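Long-range contact in prophage lambdalm01, antigen B (Listeria monocytogenes, PDB 4ACV), which probably serves as a phage tail terminator, ending tail-tube growth and capping the finished tube in a Listeria prophage: residues Y91-V96 / V119-E124. Sequence-based numbering, arbitrary orientation.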
ATOM      1  N   TYR A  91       8.964  -6.685  33.410  1.00 28.98           N
ATOM      2  CA  TYR A  91       8.281  -6.893  32.137  1.00 27.34           C
ATOM      3  C   TYR A  91       7.618  -8.260  32.131  1.00 27.45           C
ATOM      4  O   TYR A  91       8.254  -9.258  32.440  1.00 32.92           O
ATOM      5  CB  TYR A  91       9.269  -6.778  30.959  1.00 25.82           C
ATOM      6  CG  TYR A  91       9.904  -5.420  30.831  1.00 25.67           C
ATOM      7  CD1 TYR A  91       9.273  -4.408  30.126  1.00 24.94           C
ATOM      8  CD2 TYR A  91      11.128  -5.139  31.439  1.00 26.85           C
ATOM      9  CE1 TYR A  91       9.842  -3.148  30.014  1.00 24.99           C
ATOM     10  CE2 TYR A  91      11.710  -3.869  31.343  1.00 26.40           C
ATOM     11  CZ  TYR A  91      11.056  -2.884  30.623  1.00 26.44           C
ATOM     12  OH  TYR A  91      11.607  -1.635  30.490  1.00 27.07           O
ATOM     13  N   LYS A  92       6.339  -8.306  31.776  1.00 33.38           N
ATOM     14  CA  LYS A  92       5.614  -9.574  31.734  1.00 31.80           C
ATOM     15  C   LYS A  92       4.887  -9.825  30.415  1.00 31.07           C
ATOM     16  O   LYS A  92       4.153  -8.973  29.912  1.00 26.78           O
ATOM     17  CB  LYS A  92       4.626  -9.674  32.897  1.00 30.04           C
ATOM     18  CG  LYS A  92       5.265  -9.964  34.242  1.00 33.75           C
ATOM     19  CD  LYS A  92       6.024 -11.280  34.229  1.00 43.60           C
ATOM     20  CE  LYS A  92       6.657 -11.563  35.597  1.00 57.31           C
ATOM     21  NZ  LYS A  92       5.653 -11.950  36.639  1.00 58.23           N
ATOM     22  N   LEU A  93       5.098 -11.012  29.859  1.00 33.56           N
ATOM     23  CA  LEU A  93       4.362 -11.430  28.679  1.00 34.30           C
ATOM     24  C   LEU A  93       2.920 -11.720  29.089  1.00 34.52           C
ATOM     25  O   LEU A  93       2.656 -12.528  29.984  1.00 29.59           O
ATOM     26  CB  LEU A  93       5.009 -12.664  28.055  1.00 34.09           C
ATOM     27  CG  LEU A  93       4.284 -13.297  26.873  1.00 32.33           C
ATOM     28  CD1 LEU A  93       4.362 -12.407  25.638  1.00 20.82           C
ATOM     29  CD2 LEU A  93       4.892 -14.654  26.603  1.00 33.80           C
ATOM     30  N   VAL A  94       1.988 -11.041  28.438  1.00 29.57           N
ATOM     31  CA  VAL A  94       0.583 -11.115  28.808  1.00 31.60           C
ATOM     32  C   VAL A  94      -0.235 -11.917  27.790  1.00 33.62           C
ATOM     33  O   VAL A  94      -1.228 -12.551  28.143  1.00 30.41           O
ATOM     34  CB  VAL A  94       0.007  -9.697  28.970  1.00 33.52           C
ATOM     35  CG1 VAL A  94      -1.491  -9.718  28.921  1.00 40.11           C
ATOM     36  CG2 VAL A  94       0.503  -9.094  30.263  1.00 37.91           C
ATOM     37  N   ALA A  95       0.181 -11.888  26.525  1.00 29.78           N
ATOM     38  CA  ALA A  95      -0.502 -12.658  25.492  1.00 31.33           C
ATOM     39  C   ALA A  95       0.392 -12.981  24.308  1.00 32.57           C
ATOM     40  O   ALA A  95       1.297 -12.223  23.951  1.00 31.72           O
ATOM     41  CB  ALA A  95      -1.774 -11.947  25.019  1.00 30.36           C
ATOM     42  N   VAL A  96       0.122 -14.134  23.714  1.00 28.26           N
ATOM     43  CA  VAL A  96       0.768 -14.543  22.489  1.00 25.61           C
ATOM     44  C   VAL A  96      -0.341 -14.959  21.542  1.00 30.69           C
ATOM     45  O   VAL A  96      -1.263 -15.665  21.928  1.00 29.67           O
ATOM     46  CB  VAL A  96       1.694 -15.741  22.720  1.00 26.18           C
ATOM     47  CG1 VAL A  96       2.349 -16.172  21.410  1.00 21.07           C
ATOM     48  CG2 VAL A  96       2.739 -15.411  23.777  1.00 23.47           C
ATOM     49  N   VAL A 119       3.007 -10.516  20.262  1.00 29.77           N
ATOM     50  CA  VAL A 119       2.988 -10.656  21.719  1.00 28.80           C
ATOM     51  C   VAL A 119       2.692  -9.346  22.448  1.00 27.29           C
ATOM     52  O   VAL A 119       3.205  -8.295  22.081  1.00 27.33           O
ATOM     53  CB  VAL A 119       4.300 -11.240  22.274  1.00 31.15           C
ATOM     54  CG1 VAL A 119       4.536 -12.639  21.725  1.00 32.49           C
ATOM     55  CG2 VAL A 119       5.473 -10.294  21.998  1.00 23.44           C
ATOM     56  N   SER A 120       1.875  -9.432  23.492  1.00 27.85           N
ATOM     57  CA  SER A 120       1.570  -8.288  24.338  1.00 33.26           C
ATOM     58  C   SER A 120       2.361  -8.364  25.636  1.00 30.94           C
ATOM     59  O   SER A 120       2.318  -9.364  26.350  1.00 35.31           O
ATOM     60  CB  SER A 120       0.079  -8.231  24.648  1.00 44.10           C
ATOM     61  OG  SER A 120      -0.679  -8.233  23.456  1.00 56.52           O
ATOM     62  N   ILE A 121       3.082  -7.295  25.937  1.00 24.03           N
ATOM     63  CA  ILE A 121       3.962  -7.271  27.091  1.00 21.69           C
ATOM     64  C   ILE A 121       3.629  -6.084  27.985  1.00 29.76           C
ATOM     65  O   ILE A 121       3.500  -4.953  27.506  1.00 32.31           O
ATOM     66  CB  ILE A 121       5.454  -7.210  26.649  1.00 27.41           C
ATOM     67  CG1 ILE A 121       5.864  -8.535  25.988  1.00 24.66           C
ATOM     68  CG2 ILE A 121       6.355  -6.854  27.826  1.00 23.98           C
ATOM     69  CD1 ILE A 121       7.271  -8.560  25.451  1.00 19.94           C
ATOM     70  N   CYS A 122       3.474  -6.354  29.280  1.00 28.63           N
ATOM     71  CA  CYS A 122       3.190  -5.312  30.266  1.00 32.15           C
ATOM     72  C   CYS A 122       4.409  -4.943  31.117  1.00 32.53           C
ATOM     73  O   CYS A 122       5.218  -5.796  31.485  1.00 32.66           O
ATOM     74  CB  CYS A 122       2.034  -5.741  31.181  1.00 34.84           C
ATOM     75  SG  CYS A 122       0.411  -5.700  30.378  1.00 55.29           S
ATOM     76  N   ARG A 123       4.527  -3.667  31.447  1.00 30.60           N
ATOM     77  CA  ARG A 123       5.563  -3.243  32.378  1.00 35.05           C
ATOM     78  C   ARG A 123       4.976  -2.551  33.598  1.00 38.19           C
ATOM     79  O   ARG A 123       3.822  -2.128  33.591  1.00 41.09           O
ATOM     80  CB  ARG A 123       6.565  -2.334  31.684  1.00 37.16           C
ATOM     81  CG  ARG A 123       5.940  -1.129  31.019  1.00 40.76           C
ATOM     82  CD  ARG A 123       6.893  -0.562  29.985  1.00 42.23           C
ATOM     83  NE  ARG A 123       6.573   0.817  29.664  1.00 50.29           N
ATOM     84  CZ  ARG A 123       5.809   1.187  28.646  1.00 56.83           C
ATOM     85  NH1 ARG A 123       5.296   0.270  27.839  1.00 59.62           N
ATOM     86  NH2 ARG A 123       5.559   2.474  28.436  1.00 59.69           N
ATOM     87  N   GLU A 124       5.780  -2.456  34.652  1.00 46.23           N
ATOM     88  CA  GLU A 124       5.388  -1.770  35.875  1.00 58.57           C
ATOM     89  C   GLU A 124       5.048  -0.311  35.593  1.00 59.79           C
ATOM     90  O   GLU A 124       5.689   0.331  34.759  1.00 63.54           O
ATOM     91  CB  GLU A 124       6.534  -1.831  36.886  1.00 68.99           C
ATOM     92  CG  GLU A 124       7.214  -3.193  36.977  1.00 74.56           C
ATOM     93  CD  GLU A 124       6.541  -4.135  37.965  1.00 74.79           C
ATOM     94  OE1 GLU A 124       6.462  -3.787  39.167  1.00 65.00           O
ATOM     95  OE2 GLU A 124       6.107  -5.227  37.536  1.00 78.10           O
TER
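Leu93 and Val119 meet nearly perpendicular to each other on one face of an antiparallel strand pair whose register is shifted by one residue at a classic beta bulge, Leu93 CD1 lying 3.6 Å from Val119 CB. Leu93 CG lies anti to the backbone N (chi1 175°), and chi2 of 70° then brings CD1 over the neighbouring strand, where it also approaches Ile121 CG1. Val96 runs beside Val119, CG2 against its CG1, and Phe85, Leu87, Tyr58 and Phe60 extend this apolar face. Val94, its CB directed at the partner strand, brings CG2 to 3.4 Å from Cys122 SG, which lies on the opposite face from Leu93. Val94 is the extra residue of the bulge: it and Ala95 together face Ser120, whose carbonyl O takes a short bond from Val94 N (2.7 Å) and a weak one from Ala95 N (3.3 Å). Ser120 N donates a hydrogen bond back to Ala95 O (2.9 Å), and Lys92 and Cys122 exchange two nearly straight bonds of 2.8 Å, N of each to O of the other. The pair thus seats strand 91-99 against the C-terminal end of strand 110-123, whose other edge is bonded to strand 55-66. Toward the polar end the Arg123 guanidinium leads off to a salt bridge with Glu56, while Tyr91 OH is hydrogen-bonded to Lys2 O. Arg123 touches the ring with its aliphatic carbons, CB 3.7 Å from Tyr91 CD1 and CD 3.9 Å from Tyr91 CE1.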